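Local coordinates for glutamate racemase (Francisella tularensis subsp. tularensis, PDB 3OUT), which belongs to the Asp/Glu/hydantoin racemase family, an alpha/beta fold with two parallel sheets, and carries D-glutamic acid bound in a pocket in this crystal, at residues Tyr234-Thr239 with Thr255-Leu260; Ala103-Val108 with Leu130-Lys135. All coordinates share one frame; numbering follows the deposited sequence.

Contact 1: Tyr234-Thr239 with Thr255-Leu260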
loop_
_atom_site.group_PDB
_atom_site.type_symbol
_atom_site.label_atom_id
_atom_site.label_comp_id
_atom_site.label_asym_id
_atom_site.label_seq_id
_atom_site.Cartn_x
_atom_site.Cartn_y
_atom_site.Cartn_z
ATOM N N TYR B 234 -18.090 4.397 19.102
ATOM C CA TYR B 234 -17.071 5.195 18.410
ATOM C C TYR B 234 -15.861 4.332 18.099
ATOM O O TYR B 234 -15.131 3.918 19.030
ATOM C CB TYR B 234 -16.650 6.365 19.253
ATOM C CG TYR B 234 -17.815 7.233 19.701
ATOM C CD1 TYR B 234 -18.559 7.943 18.783
ATOM C CD2 TYR B 234 -18.191 7.276 21.027
ATOM C CE1 TYR B 234 -19.646 8.724 19.174
ATOM C CE2 TYR B 234 -19.265 8.051 21.433
ATOM C CZ TYR B 234 -19.973 8.796 20.507
ATOM O OH TYR B 234 -21.078 9.548 20.922
ATOM N N ARG B 235 -15.606 4.081 16.806
ATOM C CA ARG B 235 -14.525 3.145 16.402
ATOM C C ARG B 235 -13.502 3.957 15.639
ATOM O O ARG B 235 -13.873 4.736 14.784
ATOM C CB ARG B 235 -15.038 2.015 15.513
ATOM C CG ARG B 235 -15.841 0.959 16.235
ATOM C CD ARG B 235 -16.255 -0.185 15.331
ATOM N NE ARG B 235 -17.486 0.112 14.570
ATOM C CZ ARG B 235 -17.903 -0.487 13.440
ATOM N NH1 ARG B 235 -17.194 -1.441 12.852
ATOM N NH2 ARG B 235 -19.085 -0.131 12.897
ATOM N N PHE B 236 -12.233 3.784 15.979
ATOM C CA PHE B 236 -11.145 4.523 15.349
ATOM C C PHE B 236 -10.331 3.477 14.630
ATOM O O PHE B 236 -9.624 2.682 15.270
ATOM C CB PHE B 236 -10.317 5.311 16.358
ATOM C CG PHE B 236 -11.161 6.345 17.121
ATOM C CD1 PHE B 236 -11.871 5.976 18.242
ATOM C CD2 PHE B 236 -11.274 7.651 16.655
ATOM C CE1 PHE B 236 -12.685 6.895 18.887
ATOM C CE2 PHE B 236 -12.064 8.564 17.328
ATOM C CZ PHE B 236 -12.743 8.202 18.414
ATOM N N TYR B 237 -10.480 3.440 13.312
ATOM C CA TYR B 237 -9.750 2.491 12.476
ATOM C C TYR B 237 -8.603 3.198 11.797
ATOM O O TYR B 237 -8.797 4.225 11.146
ATOM C CB TYR B 237 -10.680 1.929 11.424
ATOM C CG TYR B 237 -11.660 0.881 11.908
ATOM C CD1 TYR B 237 -11.253 -0.181 12.727
ATOM C CD2 TYR B 237 -12.965 0.905 11.461
ATOM C CE1 TYR B 237 -12.174 -1.192 13.105
ATOM C CE2 TYR B 237 -13.881 -0.061 11.809
ATOM C CZ TYR B 237 -13.493 -1.113 12.644
ATOM O OH TYR B 237 -14.406 -2.125 12.961
ATOM N N VAL B 238 -7.377 2.686 11.990
ATOM C CA VAL B 238 -6.208 3.338 11.470
ATOM C C VAL B 238 -5.256 2.319 10.842
ATOM O O VAL B 238 -5.200 1.150 11.278
ATOM C CB VAL B 238 -5.489 4.179 12.583
ATOM C CG1 VAL B 238 -6.408 5.313 13.045
ATOM C CG2 VAL B 238 -5.109 3.303 13.798
ATOM N N THR B 239 -4.483 2.773 9.848
ATOM C CA THR B 239 -3.535 1.881 9.176
ATOM C C THR B 239 -2.138 1.861 9.815
ATOM O O THR B 239 -1.296 1.092 9.396
ATOM C CB THR B 239 -3.400 2.245 7.681
ATOM O OG1 THR B 239 -3.047 3.616 7.578
ATOM C CG2 THR B 239 -4.737 1.999 6.952
ATOM N N THR B 255 -10.839 14.028 23.792
ATOM C CA THR B 255 -11.337 12.950 24.622
ATOM C C THR B 255 -10.592 11.666 24.206
ATOM O O THR B 255 -9.901 11.660 23.186
ATOM C CB THR B 255 -12.869 12.792 24.482
ATOM O OG1 THR B 255 -13.392 12.095 25.615
ATOM C CG2 THR B 255 -13.243 12.040 23.211
ATOM N N GLU B 256 -10.723 10.595 24.985
ATOM C CA GLU B 256 -9.991 9.334 24.683
ATOM C C GLU B 256 -10.513 8.619 23.450
ATOM O O GLU B 256 -11.748 8.418 23.299
ATOM C CB GLU B 256 -10.006 8.336 25.859
ATOM C CG GLU B 256 -9.325 6.990 25.468
ATOM C CD GLU B 256 -9.193 5.983 26.596
ATOM O OE1 GLU B 256 -8.505 4.959 26.362
ATOM O OE2 GLU B 256 -9.787 6.192 27.674
HETATM N N MSE B 257 -9.588 8.159 22.597
HETATM C CA MSE B 257 -9.896 7.211 21.517
HETATM C C MSE B 257 -9.924 5.812 22.114
HETATM O O MSE B 257 -8.992 5.026 21.938
HETATM C CB MSE B 257 -8.856 7.227 20.423
HETATM C CG MSE B 257 -8.810 8.460 19.598
HETATM SE SE MSE B 257 -7.447 8.287 18.143
HETATM C CE MSE B 257 -5.801 8.341 19.234
ATOM N N GLN B 258 -11.047 5.494 22.718
ATOM C CA GLN B 258 -11.163 4.288 23.543
ATOM C C GLN B 258 -11.178 2.996 22.730
ATOM O O GLN B 258 -10.511 2.039 23.151
ATOM C CB GLN B 258 -12.414 4.377 24.398
ATOM C CG GLN B 258 -12.811 3.096 25.131
ATOM C CD GLN B 258 -11.950 2.785 26.316
ATOM O OE1 GLN B 258 -10.713 2.596 26.202
ATOM N NE2 GLN B 258 -12.589 2.740 27.493
ATOM N N HIS B 259 -11.899 2.940 21.593
ATOM C CA HIS B 259 -11.873 1.711 20.771
ATOM C C HIS B 259 -11.071 1.957 19.487
ATOM O O HIS B 259 -11.556 2.583 18.548
ATOM C CB HIS B 259 -13.273 1.201 20.486
ATOM C CG HIS B 259 -14.065 0.966 21.733
ATOM N ND1 HIS B 259 -14.882 1.925 22.287
ATOM C CD2 HIS B 259 -14.099 -0.093 22.571
ATOM C CE1 HIS B 259 -15.428 1.439 23.396
ATOM N NE2 HIS B 259 -14.973 0.216 23.584
ATOM N N LEU B 260 -9.835 1.477 19.500
ATOM C CA LEU B 260 -8.821 1.742 18.466
ATOM C C LEU B 260 -8.372 0.417 17.866
ATOM O O LEU B 260 -8.076 -0.521 18.608
ATOM C CB LEU B 260 -7.632 2.437 19.120
ATOM C CG LEU B 260 -6.442 2.855 18.315
ATOM C CD1 LEU B 260 -6.876 3.827 17.216
ATOM C CD2 LEU B 260 -5.383 3.461 19.223
HETATM O O HOH W 1 -14.034 4.630 21.276
#
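Phe236 and Met257, the latter present as selenomethionine, form the tight half of this contact. Met257 CG stands 3.8 Å from the centroid of the Phe236 ring, only 7° off its normal, so a methylene sits over the face in a CH-pi contact. Met257 SE lies obliquely, 4.7 Å from the centroid of the Phe236 ring, making the pair a Met-aromatic contact as well. With Phe236 CG anti to its own carbonyl carbon (chi1 -60°), the ring turns its edge to His259 O, the atom that also accepts the bond from Phe236 N (2.9 Å). Leu260 CD1 fills in alongside, 3.8 Å from Phe236 CB, and also meets Val238 CG2. Leu20 and Leu253 add to the apolar surroundings of the Phe236 ring.

The pairing loosens at the other end, where Tyr234 O and His259 are joined through water. This molecule donates to Tyr234 O (2.6 Å), accepts from His259 N (2.7 Å) and is bonded to His259 ND1, and so tethers the imidazole to both backbones. Elsewhere on 255-260, Glu256 forms a salt bridge with Arg246 of a second subunit. Parallel bridging of Phe236 with Leu260, with helix 245-253 linking the strands, is the signature of a beta-alpha-beta crossover.

Contact 2: Ala103-Val108 with Leu130-Lys135; sequences AGVSLV and LQIHKK
Val105 and Ile132 bring their backbones close, with CA atoms 5.7 Å apart, where helix 100-106 packs against helix 127-135, the second of two helices in the beta-alpha-beta crossover between strands 113-118 and 140-145. The first helix is at its end here: Leu107 N and Val108 N bond three residues back, to Gly104 O and Val105 O, and the chain then passes into a turn. Helix 127-135 presents Gln131, Ile132 and Lys135 to it.

Val105 takes part in three of the four residue contacts, dividing its two methyls between neighbours. Val105 CG1, anti to the backbone N (chi1 169°), rests 3.7 Å from Lys135 CG and also lies near Gln131 O. On the other branch, Val105 CG2 meets Gln131 CB at 3.8 Å and Ile132 CG1 at 4.0 Å. Gln131 touches through CB and Lys135 through CG; the Gln131 amide leads away from the other helix. Farther along, Val108 CG2 approaches Ile132 CD1 more loosely, at 4.2 Å. Both of these residues also touch the four-stranded sheet, Ile132 on Val141 and Val108 on Ile205. On the far side of helix 127-135, His133 bonds to Glu69 of yet another subunit. Within the first helix, Ser106 OG donates back to Ala103 O at 2.7 Å.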
loop_
_atom_site.group_PDB
_atom_site.type_symbol
_atom_site.label_atom_id
_atom_site.label_comp_id
_atom_site.label_asym_id
_atom_site.label_seq_id
_atom_site.Cartn_x
_atom_site.Cartn_y
_atom_site.Cartn_z
ATOM N N ALA B 103 -18.075 23.205 2.999
ATOM C CA ALA B 103 -18.357 23.931 4.241
ATOM C C ALA B 103 -17.641 25.278 4.302
ATOM O O ALA B 103 -18.245 26.304 4.616
ATOM C CB ALA B 103 -17.983 23.068 5.459
ATOM N N GLY B 104 -16.336 25.287 4.011
ATOM C CA GLY B 104 -15.588 26.547 4.003
ATOM C C GLY B 104 -16.152 27.567 3.032
ATOM O O GLY B 104 -16.245 28.758 3.358
ATOM N N VAL B 105 -16.469 27.105 1.833
ATOM C CA VAL B 105 -16.956 27.999 0.781
ATOM C C VAL B 105 -18.241 28.654 1.265
ATOM O O VAL B 105 -18.461 29.867 1.060
ATOM C CB VAL B 105 -17.178 27.230 -0.525
ATOM C CG1 VAL B 105 -17.953 28.108 -1.577
ATOM C CG2 VAL B 105 -15.817 26.782 -1.057
ATOM N N SER B 106 -19.092 27.847 1.915
ATOM C CA SER B 106 -20.388 28.338 2.396
ATOM C C SER B 106 -20.230 29.494 3.419
ATOM O O SER B 106 -21.155 30.267 3.636
ATOM C CB SER B 106 -21.235 27.193 2.974
ATOM O OG SER B 106 -20.853 26.859 4.300
ATOM N N LEU B 107 -19.082 29.591 4.050
ATOM C CA LEU B 107 -18.835 30.629 5.047
ATOM C C LEU B 107 -18.222 31.915 4.530
ATOM O O LEU B 107 -18.100 32.865 5.311
ATOM C CB LEU B 107 -17.961 30.027 6.175
ATOM C CG LEU B 107 -18.608 28.882 6.980
ATOM C CD1 LEU B 107 -17.568 28.209 7.883
ATOM C CD2 LEU B 107 -19.735 29.372 7.861
ATOM N N VAL B 108 -17.881 32.006 3.243
ATOM C CA VAL B 108 -17.176 33.155 2.673
ATOM C C VAL B 108 -17.801 33.685 1.380
ATOM O O VAL B 108 -17.264 34.632 0.788
ATOM C CB VAL B 108 -15.686 32.859 2.412
ATOM C CG1 VAL B 108 -14.980 32.424 3.703
ATOM C CG2 VAL B 108 -15.488 31.795 1.305
ATOM N N LEU B 130 -11.399 27.632 -7.092
ATOM C CA LEU B 130 -12.388 27.141 -8.051
ATOM C C LEU B 130 -13.790 27.059 -7.470
ATOM O O LEU B 130 -14.763 27.521 -8.093
ATOM C CB LEU B 130 -11.966 25.787 -8.604
ATOM C CG LEU B 130 -12.848 25.207 -9.708
ATOM C CD1 LEU B 130 -12.604 25.963 -11.023
ATOM C CD2 LEU B 130 -12.652 23.676 -9.808
ATOM N N GLN B 131 -13.903 26.510 -6.271
ATOM C CA GLN B 131 -15.229 26.306 -5.652
ATOM C C GLN B 131 -15.829 27.618 -5.196
ATOM O O GLN B 131 -17.030 27.793 -5.277
ATOM C CB GLN B 131 -15.157 25.312 -4.503
ATOM C CG GLN B 131 -14.718 23.894 -4.930
ATOM C CD GLN B 131 -15.707 23.201 -5.841
ATOM O OE1 GLN B 131 -16.915 23.272 -5.633
ATOM N NE2 GLN B 131 -15.188 22.520 -6.869
ATOM N N ILE B 132 -14.995 28.533 -4.724
ATOM C CA ILE B 132 -15.474 29.869 -4.364
ATOM C C ILE B 132 -15.984 30.541 -5.618
ATOM O O ILE B 132 -17.061 31.131 -5.616
ATOM C CB ILE B 132 -14.381 30.706 -3.669
ATOM C CG1 ILE B 132 -14.060 30.115 -2.295
ATOM C CG2 ILE B 132 -14.805 32.191 -3.534
ATOM C CD1 ILE B 132 -12.761 30.630 -1.651
ATOM N N HIS B 133 -15.221 30.427 -6.706
ATOM C CA HIS B 133 -15.619 31.037 -7.983
ATOM C C HIS B 133 -16.856 30.423 -8.649
ATOM O O HIS B 133 -17.563 31.133 -9.404
ATOM C CB HIS B 133 -14.432 31.084 -8.938
ATOM C CG HIS B 133 -13.372 32.066 -8.534
ATOM N ND1 HIS B 133 -12.033 31.875 -8.828
ATOM C CD2 HIS B 133 -13.445 33.229 -7.848
ATOM C CE1 HIS B 133 -11.330 32.881 -8.319
ATOM N NE2 HIS B 133 -12.175 33.726 -7.737
ATOM N N LYS B 134 -17.163 29.172 -8.326
ATOM C CA LYS B 134 -18.431 28.556 -8.732
ATOM C C LYS B 134 -19.642 29.241 -8.120
ATOM O O LYS B 134 -20.699 29.266 -8.735
ATOM C CB LYS B 134 -18.483 27.063 -8.390
ATOM C CG LYS B 134 -17.631 26.224 -9.311
ATOM C CD LYS B 134 -17.782 24.737 -8.980
ATOM C CE LYS B 134 -16.831 23.873 -9.825
ATOM N NZ LYS B 134 -17.140 24.016 -11.257
ATOM N N LYS B 135 -19.488 29.788 -6.907
ATOM C CA LYS B 135 -20.531 30.603 -6.262
ATOM C C LYS B 135 -20.526 32.007 -6.811
ATOM O O LYS B 135 -21.597 32.570 -7.125
ATOM C CB LYS B 135 -20.304 30.661 -4.745
ATOM C CG LYS B 135 -20.453 29.317 -4.043
ATOM C CD LYS B 135 -21.865 28.781 -4.004
ATOM C CE LYS B 135 -21.958 27.567 -3.097
ATOM N NZ LYS B 135 -23.371 27.206 -2.734
#

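In the fold
The two contacts illustrate how one chain builds two parallel sheets and returns to the first. Contact 2 comes earlier in sequence: its helix 100-106 follows strand 97-99 of the six-stranded sheet and leads to strand 113-118 of the four-stranded one. Contact 1 comes later, after the chain has gone back, and adds the last strand, 259-262, at an edge of the six-stranded sheet. Their centres lie 32 Å apart on opposite sides of the chain's centre, and nothing in one touches the other. Neither lines the ligand pocket: the Val238 and Val105 side chains stay about 12 and 14 Å from the bound D-glutamic acid.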